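Local coordinates for lysine cyclodeaminase (Streptomyces pristinaespiralis, PDB 5YU3), which catalyses the NAD-dependent cyclisation of L-lysine to L-pipecolic acid with loss of ammonia, and also recognises the shorter diamino acids L-ornithine and L-2,4-diaminobutyric acid, at residues H229-G234 and S297-T302; I205-S210 and K240-L245; D72-K77 and Y101-G106. All blocks are in the same frame, centred on the assembly; numbering follows the deposited sequence.

Contact 1 of 3, residues H229-G234 and S297-T302; sequences HINAVG and SVFDST. With NA (sodium ion), chain E; NAD (nicotinamide-adenine-dinucleotide), chain F.
Ile230 and Ala232 pair with Val298 and Asp300 in two neighbouring parallel strands, 229-232 and 297-300. The backbone ladder starts with Ile230 N giving a hydrogen bond to Ser297 O at 2.9 Å. Phe299 N returns one to Ile230 O at 2.8 Å, Ala232 N donates to Phe299 O, and Ser301 N closes the series on Ala232 O.

Side-chain polar contacts gather on the face bearing His229, Asn231 and Phe299. With CG anti to the backbone N (chi1 174°), the His229 ring reaches across so that ND1 hydrogen-bonds Ser297 OG at 2.8 Å, near the ring plane. Its NE2 donates to Asn231 OD1 at 2.9 Å, approaching from above the amide plane, 56° out of it. The same OD1 lies at the edge of the Phe299 ring, 3.6 Å from CD2, the amide and ring planes being almost perpendicular (82°). Helix 115-133 covers this face. On the other, Ala232 CB rests against Val298 CG1 at 4.2 Å.

At the C-terminal ends of the strands the contact becomes a metal site. Sodium is held by the carbonyl oxygens of Ala232, Gly234 and Ser301, the last at 2.7 Å, and by Asp300 OD1; backbone amides of Glu266 and Cys267 hold the Asp300 carboxylate. The nicotinamide N7N of NAD donates to Val233 O at 3.0 Å and, less straight, to Ser301 OG. The nicotinamide thus lies at the C-terminal ends of adjacent parallel strands, as is characteristic of a Rossmann-type dinucleotide-binding domain, with the sodium beside it.

Contact 2 of 3, residues I205-S210 and K240-L245; sequences ISTATS and KTELPL. With NAD (nicotinamide-adenine-dinucleotide), chain F.
The loop leaving strand 204-207, part of the NAD site of the Rossmann-type domain, is fastened to 240-245 where Thr207 and Thr209 meet the carboxylate of Glu242. Beyond CG the Glu242 chain runs extended (chi2 -180°), carrying its two oxygens to different threonines. Thr207 OG1 donates to Glu242 OE1 at 2.6 Å, coming from above the carboxylate plane, 55° out of it. Glu242 OE2 takes two bonds from one residue: Thr209 N at 2.8 Å, nearly in line with the C-O bond, and Thr209 OG1 at 2.7 Å on the anti lone pair. Val211 N also hydrogen-bonds Thr209 OG1, which probably steadies the hydroxyl's orientation.

Lys240 bends at chi2 and chi4 to bring NZ to Thr209 O at 2.9 Å, above the carbonyl plane; its strongest partner is Asp236, in a salt bridge. The amine also bonds weakly to the ribose O3D of NAD, while Ser210 N donates to O4B of the other ribose at 3.1 Å. Apolar contact is limited to Thr207 CG2 on Leu243 CD2.

Three donors from 205-210 thus satisfy a buried carboxylate and would be expected to stabilise its negative charge; their grip on both oxygens probably fixes Thr209 beside Ser210, whose N binds the adenine-side ribose.

Contact 3 of 3, residues D72-K77 and Y101-G106; sequences DHITLK and YDDTTG. With PRO (proline), chain G.
Tyr101 and Ile74 set their side chains on the same face of the sheet, where the tyrosine ring presents its edge to the neighbouring strand. Leu76 CB lies near the ring plane, 4.1 Å from Tyr101 CE1. The hydroxyl end reaches beyond the contact to Thr78 of the second subunit, whose Trp62 meets the ring with the planes inclined. Asp103 crosses the Ile74 side chain at about a right angle: its first torsion (chi1 -167°) turns CG to the far side from the backbone N, and OD1 comes to 3.5 Å from Ile74 CG1 while forming a salt bridge with Arg68.

These residues join antiparallel strands 73-81 and 94-102 of the mixed sheet. Ile74 and Tyr101 are a hydrogen-bonded pair, each N donating to the other's O at 2.8 Å, and beside them Asp72 and His73 form a classic beta bulge against strand 60-69. Asp103 N adds a bond to Asp72 O at 3.1 Å.

Asp102 points its carboxylate into the following turn as an Asx motif: OD2 accepts from Thr105 N at 2.8 Å and from Thr105 OG1. Putting an alanine at Asp102 would probably leave Thr105 N without its acceptor and loosen the turn toward strand 108-113. A water 2.7 Å from Asp102 OD1 can donate to it and to Asp72 O, and hydrogen-bonds Thr104 OG1. Farther along, Lys77 NZ donates to bound proline O at 2.6 Å.

Following the chain from the N terminus, contact 3 comes first: 101-106 returns beside 72-77 and closes a short loop holding helix 85-89, joining two strands of the mixed sheet at the second subunit. It is complete before the other two begin. Contact 2 closes the stretch between 210 and 240, which holds strand 229-232; contact 1 closes the longer one between 234 and 297. The two cross, since their segments alternate. Strands 204-207 and 229-232 are sheet neighbours, so both contacts share the parallel sheet and reach NAD. The centre of contact 3 lies about 30 Å from that of contact 1, yet strand 73-81 carries Lys77 to the bound proline, which Thr302 of contact 1 also lines.

Contact 1 of 3, residues H229-G234 and S297-T302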
loop_
_atom_site.group_PDB
_atom_site.type_symbol
_atom_site.label_atom_id
_atom_site.label_comp_id
_atom_site.label_asym_id
_atom_site.label_seq_id
_atom_site.Cartn_x
_atom_site.Cartn_y
_atom_site.Cartn_z
ATOM N N HIS A 229 30.429 3.555 -17.396
ATOM C CA HIS A 229 29.254 3.876 -16.597
ATOM C C HIS A 229 28.483 2.603 -16.275
ATOM O O HIS A 229 28.220 1.791 -17.168
ATOM C CB HIS A 229 28.321 4.851 -17.314
ATOM C CG HIS A 229 27.051 5.069 -16.564
ATOM N ND1 HIS A 229 27.024 5.687 -15.333
ATOM C CD2 HIS A 229 25.775 4.697 -16.832
ATOM C CE1 HIS A 229 25.780 5.710 -14.882
ATOM N NE2 HIS A 229 25.001 5.122 -15.776
ATOM N N ILE A 230 28.094 2.444 -15.010
ATOM C CA ILE A 230 27.334 1.281 -14.566
ATOM C C ILE A 230 25.972 1.746 -14.074
ATOM O O ILE A 230 25.894 2.640 -13.225
ATOM C CB ILE A 230 28.046 0.511 -13.442
ATOM C CG1 ILE A 230 29.474 0.135 -13.845
ATOM C CG2 ILE A 230 27.218 -0.738 -13.057
ATOM C CD1 ILE A 230 30.256 -0.548 -12.716
ATOM N N ASN A 231 24.905 1.127 -14.591
ATOM C CA ASN A 231 23.583 1.233 -13.977
ATOM C C ASN A 231 23.427 0.038 -13.047
ATOM O O ASN A 231 23.318 -1.104 -13.506
ATOM C CB ASN A 231 22.469 1.263 -15.029
ATOM C CG ASN A 231 22.682 2.334 -16.072
ATOM O OD1 ASN A 231 22.586 3.529 -15.789
ATOM N ND2 ASN A 231 22.978 1.907 -17.300
ATOM N N ALA A 232 23.465 0.291 -11.738
ATOM C CA ALA A 232 23.309 -0.760 -10.737
ATOM C C ALA A 232 21.822 -0.853 -10.408
ATOM O O ALA A 232 21.277 -0.021 -9.680
ATOM C CB ALA A 232 24.159 -0.453 -9.508
ATOM N N VAL A 233 21.145 -1.847 -10.984
ATOM C CA VAL A 233 19.682 -1.831 -11.017
ATOM C C VAL A 233 19.123 -2.815 -10.001
ATOM O O VAL A 233 18.042 -2.590 -9.438
ATOM C CB VAL A 233 19.166 -2.145 -12.436
ATOM C CG1 VAL A 233 17.638 -2.287 -12.449
ATOM C CG2 VAL A 233 19.610 -1.053 -13.396
ATOM N N GLY A 234 19.848 -3.913 -9.766
ATOM C CA GLY A 234 19.416 -4.914 -8.806
ATOM C C GLY A 234 19.153 -4.290 -7.448
ATOM O O GLY A 234 19.924 -3.440 -7.003
ATOM N N SER A 297 31.625 5.952 -13.353
ATOM C CA SER A 297 30.390 6.433 -12.748
ATOM C C SER A 297 29.451 5.263 -12.473
ATOM O O SER A 297 29.466 4.243 -13.168
ATOM C CB SER A 297 29.684 7.491 -13.643
ATOM O OG SER A 297 29.511 7.014 -14.979
ATOM N N VAL A 298 28.632 5.420 -11.436
ATOM C CA VAL A 298 27.628 4.428 -11.073
ATOM C C VAL A 298 26.321 5.160 -10.820
ATOM O O VAL A 298 26.291 6.123 -10.046
ATOM C CB VAL A 298 28.021 3.624 -9.822
ATOM C CG1 VAL A 298 26.833 2.773 -9.352
ATOM C CG2 VAL A 298 29.239 2.760 -10.105
ATOM N N PHE A 299 25.254 4.705 -11.472
ATOM C CA PHE A 299 23.889 5.129 -11.162
ATOM C C PHE A 299 23.305 4.043 -10.274
ATOM O O PHE A 299 23.107 2.906 -10.721
ATOM C CB PHE A 299 23.064 5.324 -12.437
ATOM C CG PHE A 299 21.560 5.427 -12.206
ATOM C CD1 PHE A 299 21.042 6.215 -11.184
ATOM C CD2 PHE A 299 20.674 4.751 -13.041
ATOM C CE1 PHE A 299 19.658 6.323 -10.976
ATOM C CE2 PHE A 299 19.290 4.857 -12.859
ATOM C CZ PHE A 299 18.775 5.644 -11.814
ATOM N N ASP A 300 23.082 4.383 -9.005
ATOM C CA ASP A 300 22.514 3.464 -8.023
ATOM C C ASP A 300 20.996 3.562 -8.105
ATOM O O ASP A 300 20.395 4.498 -7.572
ATOM C CB ASP A 300 23.016 3.802 -6.622
ATOM C CG ASP A 300 22.706 2.712 -5.619
ATOM O OD1 ASP A 300 22.306 1.603 -6.041
ATOM O OD2 ASP A 300 22.893 2.949 -4.401
ATOM N N SER A 301 20.380 2.589 -8.780
ATOM C CA SER A 301 18.952 2.594 -9.075
ATOM C C SER A 301 18.236 1.680 -8.088
ATOM O O SER A 301 18.600 0.503 -7.939
ATOM C CB SER A 301 18.696 2.140 -10.516
ATOM O OG SER A 301 17.308 2.164 -10.835
ATOM N N THR A 302 17.235 2.225 -7.401
ATOM C CA THR A 302 16.371 1.443 -6.532
ATOM C C THR A 302 14.915 1.482 -6.954
ATOM O O THR A 302 14.154 0.591 -6.551
ATOM C CB THR A 302 16.467 1.933 -5.074
ATOM O OG1 THR A 302 16.003 3.289 -4.993
ATOM C CG2 THR A 302 17.914 1.851 -4.590
HETATM NA NA NA E . 20.847 -0.622 -6.938
HETATM P PA NAD F . 14.588 -11.883 -13.158
HETATM O O1A NAD F . 14.372 -13.022 -12.212
HETATM O O2A NAD F . 13.761 -11.785 -14.425
HETATM O O5B NAD F . 16.121 -11.923 -13.647
HETATM C C5B NAD F . 17.180 -11.930 -12.682
HETATM C C4B NAD F . 18.320 -12.725 -13.302
HETATM O O4B NAD F . 19.474 -12.622 -12.465
HETATM C C3B NAD F . 17.990 -14.218 -13.388
HETATM O O3B NAD F . 18.053 -14.660 -14.762
HETATM C C2B NAD F . 19.066 -14.880 -12.543
HETATM O O2B NAD F . 19.517 -16.132 -13.053
HETATM C C1B NAD F . 20.175 -13.854 -12.599
HETATM N N9A NAD F . 21.199 -13.926 -11.535
HETATM C C8A NAD F . 21.041 -14.253 -10.231
HETATM N N7A NAD F . 22.243 -14.175 -9.574
HETATM C C5A NAD F . 23.170 -13.787 -10.482
HETATM C C6A NAD F . 24.619 -13.512 -10.493
HETATM N N6A NAD F . 25.357 -13.625 -9.363
HETATM N N1A NAD F . 25.174 -13.117 -11.661
HETATM C C2A NAD F . 24.480 -12.989 -12.807
HETATM N N3A NAD F . 23.162 -13.237 -12.877
HETATM C C4A NAD F . 22.474 -13.625 -11.767
HETATM O O3 NAD F . 14.414 -10.515 -12.299
HETATM P PN NAD F . 14.358 -9.017 -12.859
HETATM O O1N NAD F . 15.280 -8.913 -14.052
HETATM O O2N NAD F . 12.902 -8.621 -12.984
HETATM O O5D NAD F . 14.954 -8.173 -11.621
HETATM C C5D NAD F . 16.357 -8.184 -11.353
HETATM C C4D NAD F . 16.644 -7.231 -10.193
HETATM O O4D NAD F . 16.203 -5.915 -10.523
HETATM C C3D NAD F . 15.887 -7.620 -8.935
HETATM O O3D NAD F . 16.723 -7.348 -7.789
HETATM C C2D NAD F . 14.726 -6.650 -8.915
HETATM O O2D NAD F . 14.153 -6.484 -7.611
HETATM C C1D NAD F . 15.420 -5.410 -9.440
HETATM N N1N NAD F . 14.533 -4.359 -9.925
HETATM C C2N NAD F . 14.932 -3.089 -9.772
HETATM C C3N NAD F . 14.140 -2.034 -10.205
HETATM C C7N NAD F . 14.639 -0.639 -10.027
HETATM O O7N NAD F . 13.887 0.302 -10.180
HETATM N N7N NAD F . 15.941 -0.460 -9.743
HETATM C C4N NAD F . 12.926 -2.296 -10.846
HETATM C C5N NAD F . 12.556 -3.629 -11.016
HETATM C C6N NAD F . 13.382 -4.655 -10.554
#

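Contact 2 of 3, residues I205-S210 and K240-L245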
loop_
_atom_site.group_PDB
_atom_site.type_symbol
_atom_site.label_atom_id
_atom_site.label_comp_id
_atom_site.label_asym_id
_atom_site.label_seq_id
_atom_site.Cartn_x
_atom_site.Cartn_y
_atom_site.Cartn_z
ATOM N N ILE A 205 27.500 -0.621 -18.466
ATOM C CA ILE A 205 27.050 -1.903 -17.934
ATOM C C ILE A 205 25.761 -1.658 -17.165
ATOM O O ILE A 205 25.634 -0.633 -16.489
ATOM C CB ILE A 205 28.110 -2.555 -17.013
ATOM C CG1 ILE A 205 29.343 -2.983 -17.822
ATOM C CG2 ILE A 205 27.532 -3.765 -16.241
ATOM C CD1 ILE A 205 30.539 -3.403 -16.960
ATOM N N SER A 206 24.808 -2.583 -17.272
ATOM C CA SER A 206 23.695 -2.672 -16.329
ATOM C C SER A 206 23.780 -4.001 -15.592
ATOM O O SER A 206 23.884 -5.060 -16.221
ATOM C CB SER A 206 22.324 -2.552 -17.033
ATOM O OG SER A 206 22.111 -1.246 -17.512
ATOM N N THR A 207 23.742 -3.951 -14.260
ATOM C CA THR A 207 23.600 -5.151 -13.447
ATOM C C THR A 207 22.159 -5.229 -12.962
ATOM O O THR A 207 21.633 -4.253 -12.422
ATOM C CB THR A 207 24.575 -5.169 -12.257
ATOM O OG1 THR A 207 24.280 -4.100 -11.347
ATOM C CG2 THR A 207 26.016 -5.011 -12.744
ATOM N N ALA A 208 21.511 -6.378 -13.190
ATOM C CA ALA A 208 20.098 -6.525 -12.828
ATOM C C ALA A 208 19.886 -8.015 -12.566
ATOM O O ALA A 208 19.385 -8.766 -13.415
ATOM C CB ALA A 208 19.156 -5.996 -13.916
ATOM N N THR A 209 20.322 -8.451 -11.381
ATOM C CA THR A 209 20.327 -9.855 -11.013
ATOM C C THR A 209 19.412 -10.099 -9.827
ATOM O O THR A 209 19.100 -9.184 -9.058
ATOM C CB THR A 209 21.734 -10.328 -10.614
ATOM O OG1 THR A 209 22.024 -9.825 -9.299
ATOM C CG2 THR A 209 22.773 -9.809 -11.596
ATOM N N SER A 210 19.033 -11.363 -9.654
ATOM C CA SER A 210 18.370 -11.824 -8.437
ATOM C C SER A 210 19.369 -12.461 -7.473
ATOM O O SER A 210 19.054 -13.445 -6.797
ATOM C CB SER A 210 17.248 -12.799 -8.782
ATOM O OG SER A 210 17.728 -13.815 -9.651
ATOM N N LYS A 240 21.492 -7.018 0.019
ATOM C CA LYS A 240 21.740 -7.428 -1.358
ATOM C C LYS A 240 22.470 -6.299 -2.064
ATOM O O LYS A 240 21.979 -5.166 -2.097
ATOM C CB LYS A 240 20.429 -7.750 -2.082
ATOM C CG LYS A 240 20.605 -8.136 -3.557
ATOM C CD LYS A 240 19.962 -7.119 -4.499
ATOM C CE LYS A 240 19.997 -7.613 -5.958
ATOM N NZ LYS A 240 19.225 -8.892 -6.135
ATOM N N THR A 241 23.654 -6.600 -2.597
ATOM C CA THR A 241 24.399 -5.670 -3.427
ATOM C C THR A 241 24.948 -6.425 -4.627
ATOM O O THR A 241 25.001 -7.661 -4.641
ATOM C CB THR A 241 25.562 -5.020 -2.664
ATOM O OG1 THR A 241 26.413 -6.054 -2.154
ATOM C CG2 THR A 241 25.052 -4.155 -1.504
ATOM N N GLU A 242 25.376 -5.665 -5.635
ATOM C CA GLU A 242 25.882 -6.257 -6.864
ATOM C C GLU A 242 27.297 -5.839 -7.218
ATOM O O GLU A 242 27.965 -6.568 -7.958
ATOM C CB GLU A 242 24.962 -5.901 -8.044
ATOM C CG GLU A 242 23.571 -6.507 -7.898
ATOM C CD GLU A 242 22.654 -6.171 -9.058
ATOM O OE1 GLU A 242 22.648 -5.005 -9.512
ATOM O OE2 GLU A 242 21.935 -7.088 -9.506
ATOM N N LEU A 243 27.776 -4.691 -6.726
ATOM C CA LEU A 243 29.059 -4.207 -7.211
ATOM C C LEU A 243 30.148 -4.373 -6.151
ATOM O O LEU A 243 29.867 -4.405 -4.947
ATOM C CB LEU A 243 28.998 -2.729 -7.617
ATOM C CG LEU A 243 28.032 -2.346 -8.739
ATOM C CD1 LEU A 243 28.152 -0.857 -9.069
ATOM C CD2 LEU A 243 28.325 -3.188 -9.974
ATOM N N PRO A 244 31.403 -4.472 -6.566
ATOM C CA PRO A 244 32.484 -4.597 -5.584
ATOM C C PRO A 244 32.777 -3.262 -4.921
ATOM O O PRO A 244 32.752 -2.208 -5.561
ATOM C CB PRO A 244 33.664 -5.092 -6.424
ATOM C CG PRO A 244 33.245 -4.748 -7.935
ATOM C CD PRO A 244 31.945 -4.560 -7.969
ATOM N N LEU A 245 33.037 -3.313 -3.611
ATOM C CA LEU A 245 33.281 -2.086 -2.856
ATOM C C LEU A 245 34.401 -1.261 -3.477
ATOM O O LEU A 245 34.293 -0.033 -3.590
ATOM C CB LEU A 245 33.619 -2.424 -1.399
ATOM C CG LEU A 245 33.974 -1.220 -0.522
ATOM C CD1 LEU A 245 32.798 -0.241 -0.427
ATOM C CD2 LEU A 245 34.438 -1.674 0.868
HETATM P PA NAD F . 14.588 -11.883 -13.158
HETATM O O1A NAD F . 14.372 -13.022 -12.212
HETATM O O2A NAD F . 13.761 -11.785 -14.425
HETATM O O5B NAD F . 16.121 -11.923 -13.647
HETATM C C5B NAD F . 17.180 -11.930 -12.682
HETATM C C4B NAD F . 18.320 -12.725 -13.302
HETATM O O4B NAD F . 19.474 -12.622 -12.465
HETATM C C3B NAD F . 17.990 -14.218 -13.388
HETATM O O3B NAD F . 18.053 -14.660 -14.762
HETATM C C2B NAD F . 19.066 -14.880 -12.543
HETATM O O2B NAD F . 19.517 -16.132 -13.053
HETATM C C1B NAD F . 20.175 -13.854 -12.599
HETATM N N9A NAD F . 21.199 -13.926 -11.535
HETATM C C8A NAD F . 21.041 -14.253 -10.231
HETATM N N7A NAD F . 22.243 -14.175 -9.574
HETATM C C5A NAD F . 23.170 -13.787 -10.482
HETATM C C6A NAD F . 24.619 -13.512 -10.493
HETATM N N6A NAD F . 25.357 -13.625 -9.363
HETATM N N1A NAD F . 25.174 -13.117 -11.661
HETATM C C2A NAD F . 24.480 -12.989 -12.807
HETATM N N3A NAD F . 23.162 -13.237 -12.877
HETATM C C4A NAD F . 22.474 -13.625 -11.767
HETATM O O3 NAD F . 14.414 -10.515 -12.299
HETATM P PN NAD F . 14.358 -9.017 -12.859
HETATM O O1N NAD F . 15.280 -8.913 -14.052
HETATM O O2N NAD F . 12.902 -8.621 -12.984
HETATM O O5D NAD F . 14.954 -8.173 -11.621
HETATM C C5D NAD F . 16.357 -8.184 -11.353
HETATM C C4D NAD F . 16.644 -7.231 -10.193
HETATM O O4D NAD F . 16.203 -5.915 -10.523
HETATM C C3D NAD F . 15.887 -7.620 -8.935
HETATM O O3D NAD F . 16.723 -7.348 -7.789
HETATM C C2D NAD F . 14.726 -6.650 -8.915
HETATM O O2D NAD F . 14.153 -6.484 -7.611
HETATM C C1D NAD F . 15.420 -5.410 -9.440
HETATM N N1N NAD F . 14.533 -4.359 -9.925
HETATM C C2N NAD F . 14.932 -3.089 -9.772
HETATM C C3N NAD F . 14.140 -2.034 -10.205
HETATM C C7N NAD F . 14.639 -0.639 -10.027
HETATM O O7N NAD F . 13.887 0.302 -10.180
HETATM N N7N NAD F . 15.941 -0.460 -9.743
HETATM C C4N NAD F . 12.926 -2.296 -10.846
HETATM C C5N NAD F . 12.556 -3.629 -11.016
HETATM C C6N NAD F . 13.382 -4.655 -10.554
#

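Contact 3 of 3, residues D72-K77 and Y101-G106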
loop_
_atom_site.group_PDB
_atom_site.type_symbol
_atom_site.label_atom_id
_atom_site.label_comp_id
_atom_site.label_asym_id
_atom_site.label_seq_id
_atom_site.Cartn_x
_atom_site.Cartn_y
_atom_site.Cartn_z
ATOM N N ASP A 72 -4.273 16.617 -6.391
ATOM C CA ASP A 72 -4.589 15.920 -7.629
ATOM C C ASP A 72 -4.879 14.454 -7.353
ATOM O O ASP A 72 -6.039 14.041 -7.328
ATOM C CB ASP A 72 -3.441 16.040 -8.633
ATOM C CG ASP A 72 -3.259 17.456 -9.144
ATOM O OD1 ASP A 72 -2.205 17.728 -9.760
ATOM O OD2 ASP A 72 -4.170 18.292 -8.941
ATOM N N HIS A 73 -3.838 13.654 -7.146
ATOM C CA HIS A 73 -4.061 12.227 -6.975
ATOM C C HIS A 73 -2.902 11.619 -6.204
ATOM O O HIS A 73 -1.852 12.239 -6.011
ATOM C CB HIS A 73 -4.230 11.530 -8.329
ATOM C CG HIS A 73 -3.127 11.827 -9.292
ATOM N ND1 HIS A 73 -3.314 12.585 -10.426
ATOM C CD2 HIS A 73 -1.818 11.483 -9.280
ATOM C CE1 HIS A 73 -2.171 12.688 -11.079
ATOM N NE2 HIS A 73 -1.246 12.034 -10.400
ATOM N N ILE A 74 -3.119 10.384 -5.763
ATOM C CA ILE A 74 -2.106 9.577 -5.099
ATOM C C ILE A 74 -1.905 8.322 -5.931
ATOM O O ILE A 74 -2.880 7.677 -6.332
ATOM C CB ILE A 74 -2.510 9.209 -3.657
ATOM C CG1 ILE A 74 -2.765 10.471 -2.825
ATOM C CG2 ILE A 74 -1.430 8.319 -3.019
ATOM C CD1 ILE A 74 -3.317 10.192 -1.445
ATOM N N THR A 75 -0.650 7.988 -6.209
ATOM C CA THR A 75 -0.316 6.746 -6.889
ATOM C C THR A 75 0.196 5.751 -5.864
ATOM O O THR A 75 0.965 6.118 -4.976
ATOM C CB THR A 75 0.756 6.982 -7.965
ATOM O OG1 THR A 75 0.239 7.880 -8.949
ATOM C CG2 THR A 75 1.155 5.667 -8.633
ATOM N N LEU A 76 -0.236 4.497 -5.969
ATOM C CA LEU A 76 0.339 3.433 -5.152
ATOM C C LEU A 76 0.713 2.260 -6.043
ATOM O O LEU A 76 -0.157 1.669 -6.690
ATOM C CB LEU A 76 -0.630 2.972 -4.052
ATOM C CG LEU A 76 -0.017 1.991 -3.032
ATOM C CD1 LEU A 76 0.913 2.700 -2.045
ATOM C CD2 LEU A 76 -1.082 1.207 -2.279
ATOM N N LYS A 77 1.992 1.889 -6.056
ATOM C CA LYS A 77 2.374 0.637 -6.683
ATOM C C LYS A 77 2.589 -0.422 -5.614
ATOM O O LYS A 77 3.252 -0.175 -4.596
ATOM C CB LYS A 77 3.623 0.763 -7.561
ATOM C CG LYS A 77 3.942 -0.589 -8.227
ATOM C CD LYS A 77 4.952 -0.486 -9.372
ATOM C CE LYS A 77 6.376 -0.659 -8.861
ATOM N NZ LYS A 77 7.369 -0.408 -9.937
ATOM N N TYR A 101 -5.556 7.124 -6.875
ATOM C CA TYR A 101 -6.612 7.537 -5.954
ATOM C C TYR A 101 -6.807 9.043 -6.052
ATOM O O TYR A 101 -5.835 9.796 -6.125
ATOM C CB TYR A 101 -6.259 7.155 -4.495
ATOM C CG TYR A 101 -6.047 5.674 -4.309
ATOM C CD1 TYR A 101 -4.815 5.091 -4.587
ATOM C CD2 TYR A 101 -7.090 4.850 -3.883
ATOM C CE1 TYR A 101 -4.623 3.743 -4.442
ATOM C CE2 TYR A 101 -6.904 3.489 -3.729
ATOM C CZ TYR A 101 -5.665 2.941 -4.014
ATOM O OH TYR A 101 -5.457 1.594 -3.876
ATOM N N ASP A 102 -8.064 9.492 -6.048
ATOM C CA ASP A 102 -8.322 10.925 -6.036
ATOM C C ASP A 102 -7.855 11.515 -4.714
ATOM O O ASP A 102 -8.203 11.005 -3.644
ATOM C CB ASP A 102 -9.813 11.211 -6.238
ATOM C CG ASP A 102 -10.104 12.694 -6.326
ATOM O OD1 ASP A 102 -9.708 13.312 -7.331
ATOM O OD2 ASP A 102 -10.720 13.246 -5.394
ATOM N N ASP A 103 -7.060 12.588 -4.782
ATOM C CA ASP A 103 -6.532 13.180 -3.555
ATOM C C ASP A 103 -7.611 13.893 -2.748
ATOM O O ASP A 103 -7.497 14.000 -1.518
ATOM C CB ASP A 103 -5.409 14.165 -3.867
ATOM C CG ASP A 103 -4.626 14.548 -2.629
ATOM O OD1 ASP A 103 -4.089 13.632 -1.972
ATOM O OD2 ASP A 103 -4.548 15.752 -2.300
ATOM N N THR A 104 -8.647 14.403 -3.415
ATOM C CA THR A 104 -9.682 15.154 -2.707
ATOM C C THR A 104 -10.626 14.224 -1.939
ATOM O O THR A 104 -10.899 14.450 -0.753
ATOM C CB THR A 104 -10.447 16.038 -3.700
ATOM O OG1 THR A 104 -9.526 16.937 -4.339
ATOM C CG2 THR A 104 -11.510 16.869 -2.988
ATOM N N THR A 105 -11.117 13.168 -2.588
ATOM C CA THR A 105 -12.117 12.277 -1.997
ATOM C C THR A 105 -11.551 10.962 -1.479
ATOM O O THR A 105 -12.228 10.280 -0.695
ATOM C CB THR A 105 -13.208 11.925 -3.012
ATOM O OG1 THR A 105 -12.638 11.119 -4.051
ATOM C CG2 THR A 105 -13.828 13.186 -3.614
ATOM N N GLY A 106 -10.357 10.572 -1.922
ATOM C CA GLY A 106 -9.821 9.267 -1.601
ATOM C C GLY A 106 -10.230 8.137 -2.526
ATOM O O GLY A 106 -9.718 7.019 -2.371
HETATM N N PRO G . 12.332 -2.370 -6.669
HETATM C CA PRO G . 11.158 -2.636 -7.659
HETATM C C PRO G . 10.429 -1.308 -8.004
HETATM O O PRO G . 9.302 -1.479 -8.503
HETATM C CB PRO G . 10.427 -3.473 -7.025
HETATM C CG PRO G . 11.503 -4.391 -6.245
HETATM C CD PRO G . 12.635 -3.764 -6.290
HETATM O OXT PRO G . 10.936 -0.140 -7.847
HETATM O O HOH W 1 -8.446 15.635 -6.679
#